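Local structure of CmeC (Campylobacter jejuni, 4MT4) at residues K39-E44 against T162-V167; Q251-K256 against S434-I439; D384-S389 against V426-I431; R395-A400 against Q419-A424. The protein probably serves as the outer-membrane channel of a drug efflux pump, letting exported compounds leave the cell through a trimeric tunnel. All blocks are in the same frame, centred on the assembly; numbering follows the deposited sequence.

Contact 1: K39-E44 against T162-V167; sequences KDFDDE and TYFNLV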
# COMPACT_ATOMS: atom_id res chain seq x y z
N LYS B 39 -20.42 -11.12 21.71
CA LYS B 39 -21.08 -11.11 23.01
C LYS B 39 -20.97 -12.46 23.73
O LYS B 39 -21.33 -12.58 24.90
CB LYS B 39 -22.56 -10.72 22.86
CG LYS B 39 -22.78 -9.28 22.45
CD LYS B 39 -24.25 -8.89 22.54
CE LYS B 39 -24.44 -7.42 22.24
NZ LYS B 39 -25.87 -6.99 22.37
N ASP B 40 -20.47 -13.47 23.02
CA ASP B 40 -20.31 -14.80 23.59
C ASP B 40 -19.05 -14.89 24.45
O ASP B 40 -18.76 -15.93 25.03
CB ASP B 40 -20.27 -15.86 22.49
CG ASP B 40 -21.64 -16.12 21.89
OD1 ASP B 40 -22.64 -16.03 22.63
OD2 ASP B 40 -21.71 -16.41 20.67
N PHE B 41 -18.31 -13.79 24.53
CA PHE B 41 -17.15 -13.71 25.41
C PHE B 41 -17.59 -13.33 26.82
O PHE B 41 -16.78 -13.35 27.76
CB PHE B 41 -16.13 -12.70 24.89
CG PHE B 41 -15.35 -13.19 23.71
CD1 PHE B 41 -14.35 -14.14 23.87
CD2 PHE B 41 -15.59 -12.69 22.44
CE1 PHE B 41 -13.63 -14.60 22.78
CE2 PHE B 41 -14.87 -13.14 21.35
CZ PHE B 41 -13.88 -14.09 21.52
N ASP B 42 -18.87 -12.99 26.96
CA ASP B 42 -19.46 -12.61 28.24
C ASP B 42 -18.70 -11.45 28.89
O ASP B 42 -18.49 -11.44 30.10
CB ASP B 42 -19.51 -13.82 29.18
CG ASP B 42 -20.02 -15.08 28.49
OD1 ASP B 42 -20.92 -14.97 27.63
OD2 ASP B 42 -19.51 -16.17 28.80
N ASP B 43 -18.30 -10.49 28.07
CA ASP B 43 -17.55 -9.33 28.53
C ASP B 43 -18.31 -8.05 28.18
O ASP B 43 -18.40 -7.66 27.02
CB ASP B 43 -16.15 -9.32 27.90
CG ASP B 43 -15.21 -8.34 28.57
OD1 ASP B 43 -15.68 -7.36 29.19
OD2 ASP B 43 -13.98 -8.55 28.48
N GLU B 44 -18.84 -7.38 29.20
CA GLU B 44 -19.62 -6.17 28.99
C GLU B 44 -18.72 -5.02 28.55
O GLU B 44 -19.16 -4.13 27.81
CB GLU B 44 -20.39 -5.79 30.25
CG GLU B 44 -21.63 -4.95 29.98
CD GLU B 44 -22.64 -5.68 29.10
OE1 GLU B 44 -22.86 -5.24 27.96
OE2 GLU B 44 -23.20 -6.69 29.56
N THR B 162 -7.72 -6.27 19.45
CA THR B 162 -6.93 -5.21 20.06
C THR B 162 -7.25 -5.12 21.55
O THR B 162 -6.37 -4.89 22.38
CB THR B 162 -7.18 -3.84 19.39
OG1 THR B 162 -6.76 -3.90 18.02
CG2 THR B 162 -6.41 -2.73 20.10
N TYR B 163 -8.53 -5.30 21.87
CA TYR B 163 -8.98 -5.32 23.26
C TYR B 163 -8.29 -6.43 24.04
O TYR B 163 -7.78 -6.20 25.14
CB TYR B 163 -10.50 -5.51 23.33
CG TYR B 163 -11.04 -5.82 24.71
CD1 TYR B 163 -11.28 -4.80 25.62
CD2 TYR B 163 -11.30 -7.12 25.11
CE1 TYR B 163 -11.77 -5.07 26.89
CE2 TYR B 163 -11.79 -7.41 26.37
CZ TYR B 163 -12.02 -6.37 27.26
OH TYR B 163 -12.51 -6.65 28.51
N PHE B 164 -8.26 -7.63 23.46
CA PHE B 164 -7.66 -8.79 24.11
C PHE B 164 -6.15 -8.65 24.23
O PHE B 164 -5.55 -9.12 25.20
CB PHE B 164 -8.02 -10.06 23.34
CG PHE B 164 -9.37 -10.61 23.68
CD1 PHE B 164 -9.83 -10.59 24.99
CD2 PHE B 164 -10.19 -11.15 22.70
CE1 PHE B 164 -11.07 -11.09 25.31
CE2 PHE B 164 -11.44 -11.65 23.01
CZ PHE B 164 -11.88 -11.62 24.32
N ASN B 165 -5.52 -8.02 23.24
CA ASN B 165 -4.10 -7.73 23.31
C ASN B 165 -3.81 -6.70 24.40
O ASN B 165 -2.74 -6.71 25.01
CB ASN B 165 -3.58 -7.22 21.96
CG ASN B 165 -3.44 -8.33 20.94
OD1 ASN B 165 -3.31 -9.50 21.29
ND2 ASN B 165 -3.45 -7.96 19.66
N LEU B 166 -4.77 -5.81 24.63
CA LEU B 166 -4.65 -4.81 25.68
C LEU B 166 -4.77 -5.45 27.06
O LEU B 166 -3.99 -5.15 27.97
CB LEU B 166 -5.71 -3.73 25.52
CG LEU B 166 -5.76 -2.69 26.64
CD1 LEU B 166 -4.44 -1.94 26.74
CD2 LEU B 166 -6.92 -1.72 26.44
N VAL B 167 -5.75 -6.34 27.22
CA VAL B 167 -5.95 -7.06 28.47
C VAL B 167 -4.74 -7.94 28.76
O VAL B 167 -4.31 -8.08 29.91
CB VAL B 167 -7.22 -7.93 28.44
CG1 VAL B 167 -7.42 -8.64 29.77
CG2 VAL B 167 -8.44 -7.09 28.10

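Contact 2: Q251-K256 against S434-I439; sequences QVFNLK and SYANSI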
# COMPACT_ATOMS: atom_id res chain seq x y z
N GLN B 251 -11.97 -6.90 31.43
CA GLN B 251 -12.32 -8.12 32.15
C GLN B 251 -11.46 -9.28 31.68
O GLN B 251 -11.28 -9.49 30.48
CB GLN B 251 -13.80 -8.44 31.94
CG GLN B 251 -14.20 -9.86 32.33
CD GLN B 251 -15.65 -10.17 32.00
OE1 GLN B 251 -16.55 -9.41 32.33
NE2 GLN B 251 -15.87 -11.29 31.32
N VAL B 252 -10.91 -10.03 32.63
CA VAL B 252 -10.05 -11.18 32.33
C VAL B 252 -10.80 -12.26 31.55
O VAL B 252 -11.94 -12.59 31.87
CB VAL B 252 -9.47 -11.79 33.63
CG1 VAL B 252 -9.07 -13.25 33.43
CG2 VAL B 252 -8.29 -10.97 34.12
N PHE B 253 -10.15 -12.78 30.51
CA PHE B 253 -10.73 -13.85 29.71
C PHE B 253 -10.65 -15.19 30.43
O PHE B 253 -9.57 -15.64 30.82
CB PHE B 253 -10.02 -13.94 28.35
CG PHE B 253 -10.45 -15.12 27.52
CD1 PHE B 253 -11.62 -15.06 26.78
CD2 PHE B 253 -9.68 -16.27 27.46
CE1 PHE B 253 -12.03 -16.13 26.01
CE2 PHE B 253 -10.08 -17.35 26.69
CZ PHE B 253 -11.26 -17.28 25.96
N ASN B 254 -11.80 -15.83 30.59
CA ASN B 254 -11.85 -17.17 31.18
C ASN B 254 -12.24 -18.22 30.15
O ASN B 254 -13.15 -18.01 29.35
CB ASN B 254 -12.83 -17.19 32.36
CG ASN B 254 -12.13 -16.98 33.69
OD1 ASN B 254 -10.93 -16.71 33.74
ND2 ASN B 254 -12.89 -17.09 34.78
N LEU B 255 -11.54 -19.35 30.18
CA LEU B 255 -11.71 -20.39 29.17
C LEU B 255 -13.11 -21.00 29.21
O LEU B 255 -13.50 -21.64 30.19
CB LEU B 255 -10.65 -21.48 29.36
CG LEU B 255 -10.49 -22.55 28.27
CD1 LEU B 255 -11.40 -23.76 28.50
CD2 LEU B 255 -10.69 -21.96 26.88
N LYS B 256 -13.86 -20.79 28.14
CA LYS B 256 -15.13 -21.46 27.93
C LYS B 256 -15.12 -22.12 26.56
O LYS B 256 -14.13 -22.05 25.84
CB LYS B 256 -16.30 -20.48 28.05
CG LYS B 256 -16.21 -19.29 27.10
CD LYS B 256 -17.43 -18.39 27.20
CE LYS B 256 -18.68 -19.09 26.69
NZ LYS B 256 -19.86 -18.19 26.67
N SER B 434 -4.06 -15.26 23.04
CA SER B 434 -3.80 -15.73 21.68
C SER B 434 -4.88 -16.73 21.30
O SER B 434 -5.22 -16.88 20.13
CB SER B 434 -2.42 -16.37 21.57
OG SER B 434 -1.39 -15.41 21.77
N TYR B 435 -5.43 -17.41 22.31
CA TYR B 435 -6.52 -18.34 22.09
C TYR B 435 -7.83 -17.59 21.88
O TYR B 435 -8.67 -18.00 21.08
CB TYR B 435 -6.66 -19.31 23.26
CG TYR B 435 -7.76 -20.33 23.05
CD1 TYR B 435 -7.59 -21.39 22.17
CD2 TYR B 435 -8.98 -20.23 23.72
CE1 TYR B 435 -8.60 -22.32 21.96
CE2 TYR B 435 -9.99 -21.15 23.52
CZ TYR B 435 -9.79 -22.19 22.64
OH TYR B 435 -10.80 -23.12 22.43
N ALA B 436 -8.00 -16.49 22.61
CA ALA B 436 -9.17 -15.63 22.45
C ALA B 436 -9.21 -15.06 21.05
O ALA B 436 -10.25 -15.03 20.40
CB ALA B 436 -9.16 -14.52 23.49
N ASN B 437 -8.05 -14.60 20.57
CA ASN B 437 -7.94 -14.06 19.22
C ASN B 437 -8.00 -15.15 18.16
O ASN B 437 -8.31 -14.88 17.00
CB ASN B 437 -6.64 -13.27 19.07
CG ASN B 437 -6.65 -11.97 19.85
OD1 ASN B 437 -7.70 -11.52 20.31
ND2 ASN B 437 -5.49 -11.34 19.98
N SER B 438 -7.70 -16.38 18.55
CA SER B 438 -7.79 -17.51 17.64
C SER B 438 -9.25 -17.82 17.34
O SER B 438 -9.59 -18.27 16.25
CB SER B 438 -7.09 -18.75 18.22
OG SER B 438 -7.85 -19.33 19.26
N ILE B 439 -10.10 -17.57 18.33
CA ILE B 439 -11.54 -17.73 18.16
C ILE B 439 -12.05 -16.74 17.12
O ILE B 439 -12.83 -17.09 16.24
CB ILE B 439 -12.31 -17.53 19.48
CG1 ILE B 439 -11.80 -18.50 20.55
CG2 ILE B 439 -13.80 -17.71 19.27
CD1 ILE B 439 -12.01 -19.95 20.20

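Contact 3: D384-S389 against V426-I431; sequences DNAQAS and VAFNNI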
# COMPACT_ATOMS: atom_id res chain seq x y z
N ASP B 384 -3.65 -25.66 27.91
CA ASP B 384 -3.45 -26.64 28.97
C ASP B 384 -1.98 -26.78 29.32
O ASP B 384 -1.62 -26.97 30.48
CB ASP B 384 -4.03 -28.00 28.56
CG ASP B 384 -5.54 -27.98 28.43
OD1 ASP B 384 -6.17 -27.09 29.03
OD2 ASP B 384 -6.09 -28.85 27.73
N ASN B 385 -1.12 -26.69 28.31
CA ASN B 385 0.32 -26.79 28.51
C ASN B 385 0.86 -25.62 29.32
O ASN B 385 1.59 -25.81 30.30
CB ASN B 385 1.05 -26.87 27.17
CG ASN B 385 0.64 -28.08 26.36
OD1 ASN B 385 0.38 -27.98 25.16
ND2 ASN B 385 0.59 -29.24 27.00
N ALA B 386 0.50 -24.41 28.92
CA ALA B 386 0.99 -23.20 29.57
C ALA B 386 0.45 -23.05 30.98
O ALA B 386 1.10 -22.49 31.86
CB ALA B 386 0.64 -21.97 28.74
N GLN B 387 -0.76 -23.57 31.21
CA GLN B 387 -1.37 -23.52 32.53
C GLN B 387 -0.67 -24.47 33.49
O GLN B 387 -0.36 -24.11 34.62
CB GLN B 387 -2.86 -23.86 32.45
CG GLN B 387 -3.61 -23.68 33.76
CD GLN B 387 -5.08 -24.03 33.65
OE1 GLN B 387 -5.44 -25.07 33.10
NE2 GLN B 387 -5.93 -23.16 34.17
N ALA B 388 -0.41 -25.69 33.01
CA ALA B 388 0.27 -26.69 33.82
C ALA B 388 1.73 -26.30 34.06
O ALA B 388 2.27 -26.53 35.14
CB ALA B 388 0.19 -28.05 33.15
N SER B 389 2.35 -25.71 33.04
CA SER B 389 3.73 -25.24 33.14
C SER B 389 3.86 -24.16 34.21
O SER B 389 4.78 -24.20 35.03
CB SER B 389 4.22 -24.71 31.80
OG SER B 389 5.51 -24.12 31.92
N VAL B 426 3.82 -15.16 32.43
CA VAL B 426 3.65 -14.29 31.27
C VAL B 426 3.29 -15.09 30.03
O VAL B 426 2.41 -14.71 29.26
CB VAL B 426 4.92 -13.46 31.00
CG1 VAL B 426 4.84 -12.75 29.66
CG2 VAL B 426 5.15 -12.46 32.13
N ALA B 427 3.97 -16.22 29.85
CA ALA B 427 3.73 -17.09 28.70
C ALA B 427 2.29 -17.60 28.69
O ALA B 427 1.67 -17.71 27.63
CB ALA B 427 4.70 -18.26 28.70
N PHE B 428 1.76 -17.90 29.87
CA PHE B 428 0.39 -18.38 29.98
C PHE B 428 -0.61 -17.28 29.65
O PHE B 428 -1.66 -17.54 29.06
CB PHE B 428 0.12 -18.93 31.38
CG PHE B 428 -1.28 -19.45 31.57
CD1 PHE B 428 -1.86 -20.29 30.63
CD2 PHE B 428 -2.02 -19.10 32.69
CE1 PHE B 428 -3.14 -20.77 30.80
CE2 PHE B 428 -3.30 -19.58 32.87
CZ PHE B 428 -3.87 -20.41 31.92
N ASN B 429 -0.29 -16.05 30.05
CA ASN B 429 -1.11 -14.90 29.70
C ASN B 429 -1.17 -14.70 28.19
O ASN B 429 -2.24 -14.45 27.62
CB ASN B 429 -0.58 -13.63 30.36
CG ASN B 429 -0.83 -13.60 31.86
OD1 ASN B 429 -1.78 -14.21 32.35
ND2 ASN B 429 0.01 -12.88 32.58
N ASN B 430 -0.02 -14.81 27.54
CA ASN B 430 0.09 -14.64 26.10
C ASN B 430 -0.67 -15.71 25.32
O ASN B 430 -1.29 -15.42 24.30
CB ASN B 430 1.55 -14.62 25.67
CG ASN B 430 2.32 -13.45 26.25
OD1 ASN B 430 1.76 -12.64 27.00
ND2 ASN B 430 3.59 -13.34 25.90
N ILE B 431 -0.62 -16.94 25.81
CA ILE B 431 -1.35 -18.05 25.19
C ILE B 431 -2.86 -17.86 25.39
O ILE B 431 -3.65 -18.12 24.49
CB ILE B 431 -0.93 -19.41 25.78
CG1 ILE B 431 0.53 -19.71 25.43
CG2 ILE B 431 -1.83 -20.53 25.28
CD1 ILE B 431 0.79 -19.83 23.95

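Contact 4: R395-A400 against Q419-A424; sequences RIYEIA and QNWLNA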
# COMPACT_ATOMS: atom_id res chain seq x y z
N ARG B 395 5.01 -23.99 41.99
CA ARG B 395 5.28 -24.90 43.10
C ARG B 395 6.78 -25.00 43.34
O ARG B 395 7.22 -25.08 44.49
CB ARG B 395 4.69 -26.28 42.82
CG ARG B 395 4.91 -27.29 43.94
CD ARG B 395 4.31 -26.80 45.25
NE ARG B 395 4.54 -27.73 46.35
CZ ARG B 395 4.97 -27.37 47.56
NH1 ARG B 395 5.22 -26.10 47.83
NH2 ARG B 395 5.14 -28.29 48.50
N ILE B 396 7.55 -25.01 42.26
CA ILE B 396 9.00 -25.00 42.35
C ILE B 396 9.49 -23.76 43.09
O ILE B 396 10.37 -23.84 43.94
CB ILE B 396 9.65 -25.05 40.95
CG1 ILE B 396 9.39 -26.40 40.28
CG2 ILE B 396 11.15 -24.78 41.04
CD1 ILE B 396 9.87 -26.48 38.85
N TYR B 397 8.89 -22.61 42.77
CA TYR B 397 9.23 -21.36 43.43
C TYR B 397 8.87 -21.38 44.91
O TYR B 397 9.63 -20.90 45.75
CB TYR B 397 8.53 -20.18 42.75
CG TYR B 397 8.53 -18.93 43.60
CD1 TYR B 397 9.69 -18.17 43.75
CD2 TYR B 397 7.38 -18.51 44.26
CE1 TYR B 397 9.70 -17.03 44.53
CE2 TYR B 397 7.38 -17.37 45.05
CZ TYR B 397 8.54 -16.64 45.18
OH TYR B 397 8.55 -15.50 45.96
N GLU B 398 7.70 -21.93 45.22
CA GLU B 398 7.23 -21.98 46.60
C GLU B 398 8.17 -22.80 47.48
O GLU B 398 8.43 -22.43 48.63
CB GLU B 398 5.81 -22.57 46.66
CG GLU B 398 4.74 -21.65 46.11
CD GLU B 398 3.36 -22.29 46.12
OE1 GLU B 398 3.29 -23.53 46.18
OE2 GLU B 398 2.36 -21.54 46.06
N ILE B 399 8.69 -23.89 46.94
CA ILE B 399 9.65 -24.72 47.66
C ILE B 399 11.00 -24.01 47.74
O ILE B 399 11.67 -24.05 48.77
CB ILE B 399 9.83 -26.09 46.99
CG1 ILE B 399 8.49 -26.82 46.89
CG2 ILE B 399 10.83 -26.94 47.76
CD1 ILE B 399 8.57 -28.16 46.18
N ALA B 400 11.38 -23.35 46.65
CA ALA B 400 12.67 -22.67 46.58
C ALA B 400 12.74 -21.49 47.55
O ALA B 400 13.81 -21.13 48.03
CB ALA B 400 12.94 -22.19 45.16
N GLN B 419 12.32 -16.15 38.58
CA GLN B 419 12.29 -15.63 37.22
C GLN B 419 11.57 -16.61 36.29
O GLN B 419 10.87 -16.20 35.37
CB GLN B 419 13.70 -15.35 36.70
CG GLN B 419 13.76 -14.79 35.29
CD GLN B 419 13.35 -13.33 35.23
OE1 GLN B 419 12.21 -13.01 34.88
NE2 GLN B 419 14.28 -12.44 35.56
N ASN B 420 11.77 -17.89 36.55
CA ASN B 420 11.14 -18.95 35.76
C ASN B 420 9.63 -18.96 35.91
O ASN B 420 8.90 -19.17 34.93
CB ASN B 420 11.71 -20.31 36.14
CG ASN B 420 13.14 -20.50 35.67
OD1 ASN B 420 13.60 -19.82 34.76
ND2 ASN B 420 13.85 -21.43 36.30
N TRP B 421 9.15 -18.73 37.13
CA TRP B 421 7.72 -18.63 37.39
C TRP B 421 7.13 -17.44 36.65
O TRP B 421 6.07 -17.53 36.03
CB TRP B 421 7.44 -18.52 38.88
CG TRP B 421 5.98 -18.35 39.22
CD1 TRP B 421 4.91 -18.81 38.50
CD2 TRP B 421 5.43 -17.64 40.34
NE1 TRP B 421 3.74 -18.45 39.11
CE2 TRP B 421 4.03 -17.73 40.24
CE3 TRP B 421 5.99 -16.95 41.42
CZ2 TRP B 421 3.17 -17.15 41.18
CZ3 TRP B 421 5.14 -16.37 42.35
CH2 TRP B 421 3.75 -16.48 42.22
N LEU B 422 7.83 -16.31 36.72
CA LEU B 422 7.42 -15.09 36.03
C LEU B 422 7.30 -15.32 34.53
O LEU B 422 6.32 -14.92 33.91
CB LEU B 422 8.41 -13.96 36.31
CG LEU B 422 8.11 -12.62 35.64
CD1 LEU B 422 6.80 -12.04 36.17
CD2 LEU B 422 9.26 -11.65 35.85
N ASN B 423 8.31 -15.97 33.96
CA ASN B 423 8.31 -16.30 32.54
C ASN B 423 7.13 -17.20 32.17
O ASN B 423 6.47 -17.00 31.15
CB ASN B 423 9.62 -16.98 32.15
CG ASN B 423 10.82 -16.05 32.28
OD1 ASN B 423 10.69 -14.91 32.73
ND2 ASN B 423 11.99 -16.54 31.88
N ALA B 424 6.87 -18.19 33.02
CA ALA B 424 5.77 -19.12 32.81
C ALA B 424 4.42 -18.44 32.98
O ALA B 424 3.45 -18.77 32.30
CB ALA B 424 5.89 -20.31 33.76

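Contact 1: K39-E44 against T162-V167
Phe41 and Phe164 form a T-shaped (edge-to-face) aromatic pair that docks the loop before helix 44-56 against the long helix 129-195. The CE2-CZ edge of Phe164 points at one face of Phe41, with Phe164 CZ 3.6 Å from Phe41 CD1 and the ring planes 69° apart. Long aromatic side chains suit this place because they span the gap between backbones, the CA atoms of Phe41 and Phe164 being 10.8 Å apart, and a flat face accepts the other ring's edge. Beside the rings, the phenol of Tyr163 reaches Asp43 from the opposite direction and donates to its carboxylate, whose plane is turned 72° from the ring. Short enough to do both, Asp43 is also the N-cap of helix 44-56, its OD1 bonded weakly to Leu46 N as well as to Asn45 ND2. Val167 CG2 packs over a face of the Tyr163 ring, and the phenol is also hydrogen-bonded to Gln251 N. All four touching residues are buried, whereas Lys39, Asp42 and Glu44 are exposed and do not meet segment 162-167; Asp42 pairs instead with Lys256. Asp43 OD2 lies 2.4 Å from Tyr163 OH, a hydrogen bond so short that its exact length is doubtful.

Contact 2: Q251-K256 against S434-I439
Phe253 and Ala436 are the nearest CA pair, 7.6 Å apart, where the non-helical segment 251-256 passes across helix 434-439. This is a loop packed on helix 411-445 of the alpha-helical barrel of an outer membrane factor, centred on a CH-pi contact. Ala436 CB sits over the middle of the Phe253 ring, 4.0 Å from its centroid and only 5° off the ring normal. The smallness of alanine matters here: a single methyl lets the benzyl group lie flat against the helix. Phe253 CG stands anti to the backbone N (chi1 174°), which carries the ring from the loop to that methyl. The rim of the same ring reaches the neighbouring residue of the helix, Phe253 CE2 coming 4.3 Å from Tyr435 CD2 at the edge of the tyrosine ring. Farther along the loop, Leu255 starts out to one side, but its CD2 branch turns in and lies 3.5 Å from Tyr435 CE2. The branched, flexible leucine can thus fill the flank of the tyrosine while remaining partly exposed. No hydrogen bond joins the two segments, so dispersion and shape carry the contact. Around it, Phe41 and Phe258 also pack on Phe253, and Phe164 of helix 129-195 touches Ala436. Tyr435 combines an apolar ring flank with a polar end suited to a buried site: its ring edge meets Phe253, while its OH is hydrogen-bonded to Arg376 NH1 of helix 339-405.

Contact 3: D384-S389 against V426-I431
Ala386 and Phe428 meet where helices 339-405 and 411-445 run almost antiparallel, as a helical hairpin in the alpha-helical barrel of an outer membrane factor; their CA atoms are only 4.9 Å apart. The methyl of Ala386 comes to the edge of the Phe428 ring, with CB 3.6 Å from CD1, near the ring plane. The same CB also meets Ile431 CG1 at 4.0 Å. A small residue suits this place, because its single methyl touches both a ring and a branched chain presented about one helical turn apart. Gln387 is met differently: its CA lies 3.7 Å above one face of the Phe428 ring, toward the rim, and its CB is 3.5 Å from Phe428 CE1. The extended glutamine then runs beside the ring, both side chains pointing the same way; CB and CG cover the ring, and the amide end skirts its CZ at the exposed side. A chi1 of -180° sends the Phe428 ring across to the other helix. The axes of the two short segments pass 8.7 Å apart, their directions at 158°. Farther out, Tyr383 makes an edge-to-face pair with Phe428, Asn429 and Asn430 bond to Asn172 of helix 129-195, and Asn385 forms weak hydrogen bonds with Asn219 and Glu212 of the neighbouring subunit. No hydrogen bond or salt bridge joins segments 384-389 and 426-431: their contact depends on the fit of methyl, methylenes and ring, while Asn385 serves the joint between subunits.

Contact 4: R395-A400 against Q419-A424
Trp421 crosses from helix 411-445 to Tyr397 on helix 339-405, the CA atoms of the two residues 6.8 Å apart. Its CB points toward segment 395-400 without touching it, and with chi1 at 177° the indole swings away from its own backbone N, toward Tyr397. From CG the five-membered ring makes no close approach to segment 395-400; its NE1 instead gives a weak hydrogen bond to Glu390, also on helix 339-405. The six-membered ring does the touching. CE3 sits over one face of the tyrosine ring, 3.5 Å from Tyr397 CD2, and the next atom, CZ3, is 3.6 Å from Tyr397 CE2. The planes are 27° from parallel, but the rings are slid apart, with the centroids 5.1 Å from each other, and overlap little. Large aromatic side chains suit this partly exposed place, because they bridge two helices and keep a polar atom, the indole NH or the phenol, in the same group. On helix 339-405, Arg395 forms a salt bridge to Glu201 of the neighbouring subunit, where Ile396 and Ile399 also pack, while Leu422 packs on helices 201-236 and 129-195 of its own chain. Here the aromatic pair joins the two arms of the hairpin 339-405/411-445, part of the alpha-helical barrel that outer membrane factors build from three subunits.

Contacts 1 and 2 adjoin, their centres about 8 Å apart, and are tied by a salt bridge from Asp42 to Lys256; both fasten segments lying largely in loops to long helices, 129-195 and 411-445. Contact 1 closes before contact 2 opens along the chain. Contact 3 is nested inside the loop closed by contact 2, about 12 Å from it and sharing helix 411-445, and contact 4 inside that of contact 3. Contacts 3 and 4 share helices 339-405 and 411-445, with centres about 13 Å apart, and both touch a second subunit. From contact 1 the centre of contact 4 lies about 29 Å away. The series thus passes from loops packed on the helices to the hairpin that helps join subunits of the trimeric channel.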